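Local coordinates for protein iota-carrageenase (Alteromonas sp., PDB 1H80) that hydrolyses the beta-1,4 linkages of iota-carrageenan, a sulfated galactan of red algal cell walls, from within the chain and with inversion of anomeric configuration, at residues Gly272-Ser277 with Phe354-Arg359; Lys389-Lys394 with Cys457-Trp462. All coordinates share one frame; numbering follows the deposited sequence.

Interaction 1 of 2, residues Gly272-Ser277 with Phe354-Arg359; sequences GSAVRS and FDVTAR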
ATOM      1  N   GLY A 272       7.939 -12.122  -4.387  1.00 13.58           N
ATOM      2  CA  GLY A 272       7.924 -12.424  -5.808  1.00 14.56           C
ATOM      3  C   GLY A 272       9.109 -11.722  -6.443  1.00 14.36           C
ATOM      4  O   GLY A 272       9.887 -12.314  -7.192  1.00 14.65           O
ATOM      5  N   SER A 273       9.240 -10.438  -6.130  1.00 14.57           N
ATOM      6  CA  SER A 273      10.348  -9.625  -6.610  1.00 14.16           C
ATOM      7  C   SER A 273      10.424  -8.448  -5.650  1.00 14.72           C
ATOM      8  O   SER A 273       9.530  -8.265  -4.824  1.00 14.63           O
ATOM      9  CB  SER A 273      10.101  -9.133  -8.040  1.00 15.93           C
ATOM     10  OG  SER A 273       9.016  -8.225  -8.105  1.00 17.10           O
ATOM     11  N   ALA A 274      11.486  -7.660  -5.738  1.00 13.72           N
ATOM     12  CA  ALA A 274      11.620  -6.508  -4.852  1.00 13.52           C
ATOM     13  C   ALA A 274      10.836  -5.339  -5.436  1.00 13.70           C
ATOM     14  O   ALA A 274      10.125  -4.626  -4.723  1.00 14.01           O
ATOM     15  CB  ALA A 274      13.088  -6.139  -4.695  1.00 14.44           C
ATOM     16  N   VAL A 275      10.973  -5.153  -6.742  1.00 13.93           N
ATOM     17  CA  VAL A 275      10.286  -4.078  -7.441  1.00 14.41           C
ATOM     18  C   VAL A 275       9.476  -4.679  -8.576  1.00 15.16           C
ATOM     19  O   VAL A 275       9.931  -5.599  -9.261  1.00 14.84           O
ATOM     20  CB  VAL A 275      11.286  -3.061  -8.031  1.00 15.06           C
ATOM     21  CG1 VAL A 275      10.533  -1.934  -8.734  1.00 15.35           C
ATOM     22  CG2 VAL A 275      12.172  -2.508  -6.928  1.00 15.51           C
ATOM     23  N   ARG A 276       8.271  -4.163  -8.764  1.00 14.32           N
ATOM     24  CA  ARG A 276       7.407  -4.646  -9.823  1.00 16.05           C
ATOM     25  C   ARG A 276       6.718  -3.478 -10.503  1.00 16.41           C
ATOM     26  O   ARG A 276       6.195  -2.585  -9.844  1.00 16.24           O
ATOM     27  CB  ARG A 276       6.358  -5.593  -9.251  1.00 16.77           C
ATOM     28  CG  ARG A 276       5.264  -5.952 -10.231  1.00 18.57           C
ATOM     29  CD  ARG A 276       4.239  -6.850  -9.577  1.00 19.88           C
ATOM     30  NE  ARG A 276       2.918  -6.667 -10.164  1.00 21.40           N
ATOM     31  CZ  ARG A 276       1.811  -7.229  -9.696  1.00 22.59           C
ATOM     32  NH1 ARG A 276       1.866  -8.016  -8.629  1.00 22.88           N
ATOM     33  NH2 ARG A 276       0.647  -6.999 -10.290  1.00 24.39           N
ATOM     34  N   SER A 277       6.727  -3.486 -11.830  1.00 16.38           N
ATOM     35  CA  SER A 277       6.084  -2.434 -12.601  1.00 16.89           C
ATOM     36  C   SER A 277       5.151  -3.067 -13.622  1.00 17.43           C
ATOM     37  O   SER A 277       5.567  -3.914 -14.417  1.00 17.55           O
ATOM     38  CB  SER A 277       7.133  -1.571 -13.304  1.00 17.08           C
ATOM     39  OG  SER A 277       7.963  -0.923 -12.355  0.50 16.18           O
ATOM     40  N   PHE A 354      16.777   3.326  -6.613  1.00 16.83           N
ATOM     41  CA  PHE A 354      18.181   3.058  -6.315  1.00 17.66           C
ATOM     42  C   PHE A 354      18.365   2.035  -5.203  1.00 18.53           C
ATOM     43  O   PHE A 354      17.611   2.026  -4.230  1.00 19.65           O
ATOM     44  CB  PHE A 354      18.900   4.345  -5.889  1.00 17.01           C
ATOM     45  CG  PHE A 354      18.813   5.461  -6.888  1.00 17.93           C
ATOM     46  CD1 PHE A 354      17.673   6.251  -6.972  1.00 17.53           C
ATOM     47  CD2 PHE A 354      19.885   5.741  -7.731  1.00 17.55           C
ATOM     48  CE1 PHE A 354      17.598   7.306  -7.879  1.00 18.50           C
ATOM     49  CE2 PHE A 354      19.823   6.792  -8.641  1.00 18.87           C
ATOM     50  CZ  PHE A 354      18.676   7.579  -8.716  1.00 17.71           C
ATOM     51  N   ASP A 355      19.384   1.192  -5.355  1.00 18.60           N
ATOM     52  CA  ASP A 355      19.731   0.165  -4.374  1.00 19.47           C
ATOM     53  C   ASP A 355      18.604  -0.815  -4.075  1.00 19.54           C
ATOM     54  O   ASP A 355      17.848  -0.651  -3.117  1.00 20.43           O
ATOM     55  CB  ASP A 355      20.207   0.819  -3.074  1.00 20.96           C
ATOM     56  CG  ASP A 355      21.335   1.810  -3.298  1.00 24.13           C
ATOM     57  OD1 ASP A 355      22.255   1.504  -4.086  1.00 26.37           O
ATOM     58  OD2 ASP A 355      21.307   2.895  -2.678  0.50 24.35           O
ATOM     59  N   VAL A 356      18.512  -1.848  -4.902  1.00 18.00           N
ATOM     60  CA  VAL A 356      17.489  -2.870  -4.761  1.00 17.51           C
ATOM     61  C   VAL A 356      18.156  -4.189  -4.394  1.00 17.38           C
ATOM     62  O   VAL A 356      19.118  -4.607  -5.037  1.00 17.64           O
ATOM     63  CB  VAL A 356      16.711  -3.051  -6.084  1.00 17.48           C
ATOM     64  CG1 VAL A 356      15.624  -4.095  -5.916  1.00 18.35           C
ATOM     65  CG2 VAL A 356      16.108  -1.718  -6.519  1.00 17.86           C
ATOM     66  N   THR A 357      17.658  -4.833  -3.348  1.00 16.82           N
ATOM     67  CA  THR A 357      18.213  -6.109  -2.918  1.00 16.82           C
ATOM     68  C   THR A 357      17.088  -7.108  -2.710  1.00 16.21           C
ATOM     69  O   THR A 357      16.163  -6.865  -1.938  1.00 16.30           O
ATOM     70  CB  THR A 357      19.000  -5.968  -1.599  1.00 18.21           C
ATOM     71  OG1 THR A 357      20.055  -5.015  -1.771  1.00 20.73           O
ATOM     72  CG2 THR A 357      19.604  -7.311  -1.188  1.00 19.99           C
ATOM     73  N   ALA A 358      17.166  -8.230  -3.416  1.00 14.67           N
ATOM     74  CA  ALA A 358      16.159  -9.270  -3.290  1.00 14.33           C
ATOM     75  C   ALA A 358      16.820 -10.532  -2.763  1.00 14.24           C
ATOM     76  O   ALA A 358      17.730 -11.068  -3.387  1.00 14.54           O
ATOM     77  CB  ALA A 358      15.507  -9.547  -4.640  1.00 14.96           C
ATOM     78  N   ARG A 359      16.368 -10.991  -1.603  1.00 14.38           N
ATOM     79  CA  ARG A 359      16.908 -12.208  -1.016  1.00 14.65           C
ATOM     80  C   ARG A 359      15.918 -13.324  -1.315  1.00 14.72           C
ATOM     81  O   ARG A 359      14.722 -13.198  -1.050  1.00 13.58           O
ATOM     82  CB  ARG A 359      17.088 -12.051   0.496  1.00 16.08           C
ATOM     83  CG  ARG A 359      17.634 -13.302   1.181  1.00 18.44           C
ATOM     84  CD  ARG A 359      17.794 -13.088   2.681  1.00 21.63           C
ATOM     85  NE  ARG A 359      18.915 -12.210   3.001  1.00 24.36           N
ATOM     86  CZ  ARG A 359      20.181 -12.609   3.081  1.00 25.76           C
ATOM     87  NH1 ARG A 359      20.495 -13.879   2.866  1.00 27.03           N
ATOM     88  NH2 ARG A 359      21.137 -11.736   3.376  1.00 26.96           N
TER
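Val356 brings its CG1 methyl to within 3.5 Å of Ala274 CB in the chain of 272-277, closer than carbon atoms usually come. The methyl gets there because CG1 stands anti to the backbone N of its own residue (chi1 -179°). From that position Val356 CG1 also reaches Val275 CG2, 3.9 Å away. The two valine side chains cross at about a right angle, and the second branch of Val356, CG2, lies 4.0 Å from the same Val275 CG2. One methyl of Val275 is thus set against both branches of its partner. Further along the strand the packing eases: Ala274 CB and Ala358 CB are 4.2 Å apart, with only two small methyls between backbones whose CA atoms are 5.5 Å apart.

The other side of strand 351-359 is a different environment. Thr357 turns its side chain away from the contact to a partly exposed position beside Ile429, while Asp355 and Arg359 are exposed; Asp355 OD1 is hydrogen-bonded to Asn425 ND2 on strand 421-429.

This is packing across the inside of the beta-helix, the fold that this enzyme shares with pectate lyase-like proteins. Strand 351-359 runs parallel between strands 261-269 and 421-429 in one wall, and strand 275-277 lies between 250-252 and 407-409 in another. Val266 of strand 261-269 adds to the apolar packing at Val275, while Ser268 touches both Ala274 and Ala358.

No hydrogen bond passes between the two segments, so what holds them together is the fit of short, branched or single-methyl side chains. The small alanines probably let the chain come close to the strand, which is consistent with a contact resting on shape and burial instead of on directional bonds.

Interaction 2 of 2, residues Lys389-Lys394 with Cys457-Trp462; sequences KEQWSK and CSSSRW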
ATOM      1  N   LYS A 389      -9.320 -24.003  -0.760  1.00 27.55           N
ATOM      2  CA  LYS A 389     -10.522 -23.188  -0.911  1.00 28.81           C
ATOM      3  C   LYS A 389     -10.859 -22.536   0.422  1.00 28.79           C
ATOM      4  O   LYS A 389     -11.375 -21.419   0.469  1.00 29.08           O
ATOM      5  CB  LYS A 389     -11.702 -24.054  -1.369  1.00 30.30           C
ATOM      6  CG  LYS A 389     -11.508 -24.746  -2.717  1.00 31.97           C
ATOM      7  CD  LYS A 389     -10.301 -25.676  -2.714  1.00 33.45           C
ATOM      8  CE  LYS A 389     -10.382 -26.708  -1.599  1.00 34.29           C
ATOM      9  NZ  LYS A 389      -9.103 -27.454  -1.456  1.00 34.89           N
ATOM     10  N   GLU A 390     -10.565 -23.247   1.505  1.00 28.86           N
ATOM     11  CA  GLU A 390     -10.823 -22.740   2.845  1.00 28.48           C
ATOM     12  C   GLU A 390      -9.919 -21.543   3.117  1.00 28.33           C
ATOM     13  O   GLU A 390     -10.338 -20.562   3.735  1.00 28.91           O
ATOM     14  CB  GLU A 390     -10.567 -23.839   3.880  1.00 28.67           C
ATOM     15  N   GLN A 391      -8.680 -21.624   2.642  1.00 27.18           N
ATOM     16  CA  GLN A 391      -7.714 -20.548   2.829  1.00 26.38           C
ATOM     17  C   GLN A 391      -8.050 -19.361   1.929  1.00 26.22           C
ATOM     18  O   GLN A 391      -8.007 -18.213   2.365  1.00 26.47           O
ATOM     19  CB  GLN A 391      -6.302 -21.070   2.550  1.00 25.63           C
ATOM     20  CG  GLN A 391      -5.900 -22.185   3.509  1.00 25.18           C
ATOM     21  CD  GLN A 391      -4.623 -22.893   3.109  1.00 24.90           C
ATOM     22  OE1 GLN A 391      -4.222 -22.861   1.948  1.00 24.11           O
ATOM     23  NE2 GLN A 391      -3.988 -23.557   4.069  1.00 25.38           N
ATOM     24  N   TRP A 392      -8.388 -19.646   0.675  1.00 25.89           N
ATOM     25  CA  TRP A 392      -8.765 -18.605  -0.275  1.00 25.91           C
ATOM     26  C   TRP A 392      -9.710 -19.211  -1.308  1.00 26.58           C
ATOM     27  O   TRP A 392      -9.296 -19.996  -2.161  1.00 26.19           O
ATOM     28  CB  TRP A 392      -7.531 -18.012  -0.963  1.00 24.83           C
ATOM     29  CG  TRP A 392      -7.855 -16.771  -1.741  1.00 23.64           C
ATOM     30  CD1 TRP A 392      -7.878 -16.632  -3.097  1.00 23.65           C
ATOM     31  CD2 TRP A 392      -8.250 -15.502  -1.202  1.00 23.46           C
ATOM     32  NE1 TRP A 392      -8.266 -15.359  -3.439  1.00 23.05           N
ATOM     33  CE2 TRP A 392      -8.502 -14.644  -2.294  1.00 23.35           C
ATOM     34  CE3 TRP A 392      -8.421 -15.011   0.101  1.00 22.96           C
ATOM     35  CZ2 TRP A 392      -8.912 -13.318  -2.126  1.00 23.16           C
ATOM     36  CZ3 TRP A 392      -8.829 -13.691   0.268  1.00 23.39           C
ATOM     37  CH2 TRP A 392      -9.071 -12.861  -0.842  1.00 22.93           C
ATOM     38  N   SER A 393     -10.983 -18.837  -1.213  1.00 27.60           N
ATOM     39  CA  SER A 393     -12.031 -19.347  -2.095  1.00 29.08           C
ATOM     40  C   SER A 393     -11.742 -19.283  -3.590  1.00 28.74           C
ATOM     41  O   SER A 393     -12.020 -20.235  -4.318  1.00 29.60           O
ATOM     42  CB  SER A 393     -13.349 -18.624  -1.808  1.00 29.41           C
ATOM     43  OG  SER A 393     -13.241 -17.236  -2.068  1.00 31.63           O
ATOM     44  N   LYS A 394     -11.197 -18.165  -4.055  1.00 28.31           N
ATOM     45  CA  LYS A 394     -10.896 -18.011  -5.473  1.00 27.81           C
ATOM     46  C   LYS A 394      -9.543 -18.615  -5.827  1.00 27.31           C
ATOM     47  O   LYS A 394      -8.560 -17.896  -6.006  1.00 27.31           O
ATOM     48  CB  LYS A 394     -10.919 -16.529  -5.855  1.00 27.42           C
ATOM     49  N   CYS A 457      -1.379 -25.863  -0.125  1.00 23.77           N
ATOM     50  CA  CYS A 457      -0.613 -25.181   0.917  1.00 24.29           C
ATOM     51  C   CYS A 457      -1.032 -25.687   2.279  1.00 24.33           C
ATOM     52  O   CYS A 457      -2.219 -25.854   2.539  1.00 23.97           O
ATOM     53  CB  CYS A 457      -0.867 -23.669   0.896  1.00 25.00           C
ATOM     54  SG  CYS A 457      -0.400 -22.806  -0.640  0.50 25.41           S
ATOM     55  N   SER A 458      -0.067 -25.905   3.159  1.00 24.55           N
ATOM     56  CA  SER A 458      -0.378 -26.361   4.513  1.00 25.37           C
ATOM     57  C   SER A 458      -0.931 -25.144   5.258  1.00 26.24           C
ATOM     58  O   SER A 458      -0.650 -24.004   4.882  1.00 25.79           O
ATOM     59  CB  SER A 458       0.879 -26.861   5.221  1.00 26.10           C
ATOM     60  OG  SER A 458       1.780 -25.796   5.463  1.00 27.21           O
ATOM     61  N   SER A 459      -1.719 -25.380   6.301  1.00 26.48           N
ATOM     62  CA  SER A 459      -2.287 -24.281   7.075  1.00 27.84           C
ATOM     63  C   SER A 459      -1.178 -23.405   7.646  1.00 27.68           C
ATOM     64  O   SER A 459      -1.263 -22.177   7.616  1.00 27.95           O
ATOM     65  CB  SER A 459      -3.147 -24.825   8.219  1.00 28.42           C
ATOM     66  OG  SER A 459      -4.274 -25.519   7.720  1.00 30.58           O
ATOM     67  N   SER A 460      -0.135 -24.048   8.158  1.00 28.05           N
ATOM     68  CA  SER A 460       0.994 -23.340   8.747  1.00 28.19           C
ATOM     69  C   SER A 460       1.657 -22.390   7.758  1.00 27.77           C
ATOM     70  O   SER A 460       2.056 -21.283   8.118  1.00 27.46           O
ATOM     71  CB  SER A 460       2.031 -24.341   9.260  1.00 29.52           C
ATOM     72  OG  SER A 460       3.152 -23.670   9.807  1.00 32.15           O
ATOM     73  N   ARG A 461       1.770 -22.827   6.511  1.00 26.49           N
ATOM     74  CA  ARG A 461       2.403 -22.015   5.483  1.00 26.00           C
ATOM     75  C   ARG A 461       1.529 -20.836   5.063  1.00 25.81           C
ATOM     76  O   ARG A 461       2.029 -19.735   4.834  1.00 25.73           O
ATOM     77  CB  ARG A 461       2.727 -22.882   4.271  1.00 25.84           C
ATOM     78  CG  ARG A 461       3.700 -22.244   3.314  1.00 25.56           C
ATOM     79  CD  ARG A 461       4.035 -23.204   2.200  1.00 25.74           C
ATOM     80  NE  ARG A 461       5.062 -22.673   1.315  1.00 24.57           N
ATOM     81  CZ  ARG A 461       5.463 -23.277   0.203  1.00 24.76           C
ATOM     82  NH1 ARG A 461       4.919 -24.434  -0.155  1.00 25.15           N
ATOM     83  NH2 ARG A 461       6.399 -22.724  -0.551  1.00 23.48           N
ATOM     84  N   TRP A 462       0.225 -21.067   4.965  1.00 25.10           N
ATOM     85  CA  TRP A 462      -0.699 -20.007   4.577  1.00 25.14           C
ATOM     86  C   TRP A 462      -0.896 -19.014   5.715  1.00 26.41           C
ATOM     87  O   TRP A 462      -0.925 -17.803   5.500  1.00 25.95           O
ATOM     88  CB  TRP A 462      -2.052 -20.601   4.174  1.00 23.64           C
ATOM     89  CG  TRP A 462      -3.132 -19.574   3.987  1.00 22.22           C
ATOM     90  CD1 TRP A 462      -4.118 -19.249   4.874  1.00 22.46           C
ATOM     91  CD2 TRP A 462      -3.311 -18.711   2.858  1.00 21.58           C
ATOM     92  NE1 TRP A 462      -4.906 -18.243   4.365  1.00 21.55           N
ATOM     93  CE2 TRP A 462      -4.437 -17.900   3.121  1.00 21.77           C
ATOM     94  CE3 TRP A 462      -2.642 -18.561   1.633  1.00 21.38           C
ATOM     95  CZ2 TRP A 462      -4.893 -16.928   2.223  1.00 21.05           C
ATOM     96  CZ3 TRP A 462      -3.096 -17.595   0.737  1.00 20.97           C
ATOM     97  CH2 TRP A 462      -4.218 -16.802   1.033  1.00 21.50           C
TER
HETATM   98  O   HOH W   1      -7.569 -17.468   5.010  1.00 37.11           O
HETATM   99  O   HOH W   2      -5.823 -23.549   6.713  1.00 42.72           O
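The side-chain nitrogen of Gln391 is gripped twice: NE2 donates to Cys457 O at 3.3 Å (N-H...O angle 144°), from above the carbonyl plane, and to a water at 3.2 Å that also bonds Ser459 OG. At the other end of the amide, OE1 takes the backbone N-H of Thr388, which fixes the group's rotation. Extended beyond CG, the glutamine lies along the Trp462 indole. Its CB stands 3.5 Å from the centroid of the five-membered ring, almost on the normal, in a CH-pi contact, and its amide is turned only 15° from the ring plane. A second water links the indole to the backbone: it accepts from Trp462 NE1 and donates to Gln391 O, both at 2.8 Å, while Trp392 CB approaches Trp462 CH2 at 4.1 Å. An alanine in place of Trp462 would probably leave the glutamine chain without its flat support and Lys154 without its cation-pi partner. Ser458 is the N-cap of helix 459-463, its OG accepting from Arg461 N. The short helix packs on Ile400 of strand 399-401, and the Cys457-Cys385 disulfide ties the chain just before the helix to the same loop that carries 389-394.

Interaction 1 belongs to the buried interior of the beta-helix, whereas interaction 2 is partly buried and lies farther from the centre of the chain, where a loop meets the C-terminal helix 459-463. They share no secondary-structure element; the centres of interactions 1 and 2 are about 26 Å apart, and the nearest atoms of interactions 1 and 2 about 11 Å, without touching. The chemistry follows the setting. Between 272-277 and 354-359, methyl groups alone do the work and no hydrogen bond crosses. Between 389-394 and 457-462, an amide, an indole face and two waters are combined, and a disulfide at Cys457, within the contact, ties down the chain. Along the sequence, interaction 1 is complete before interaction 2 begins.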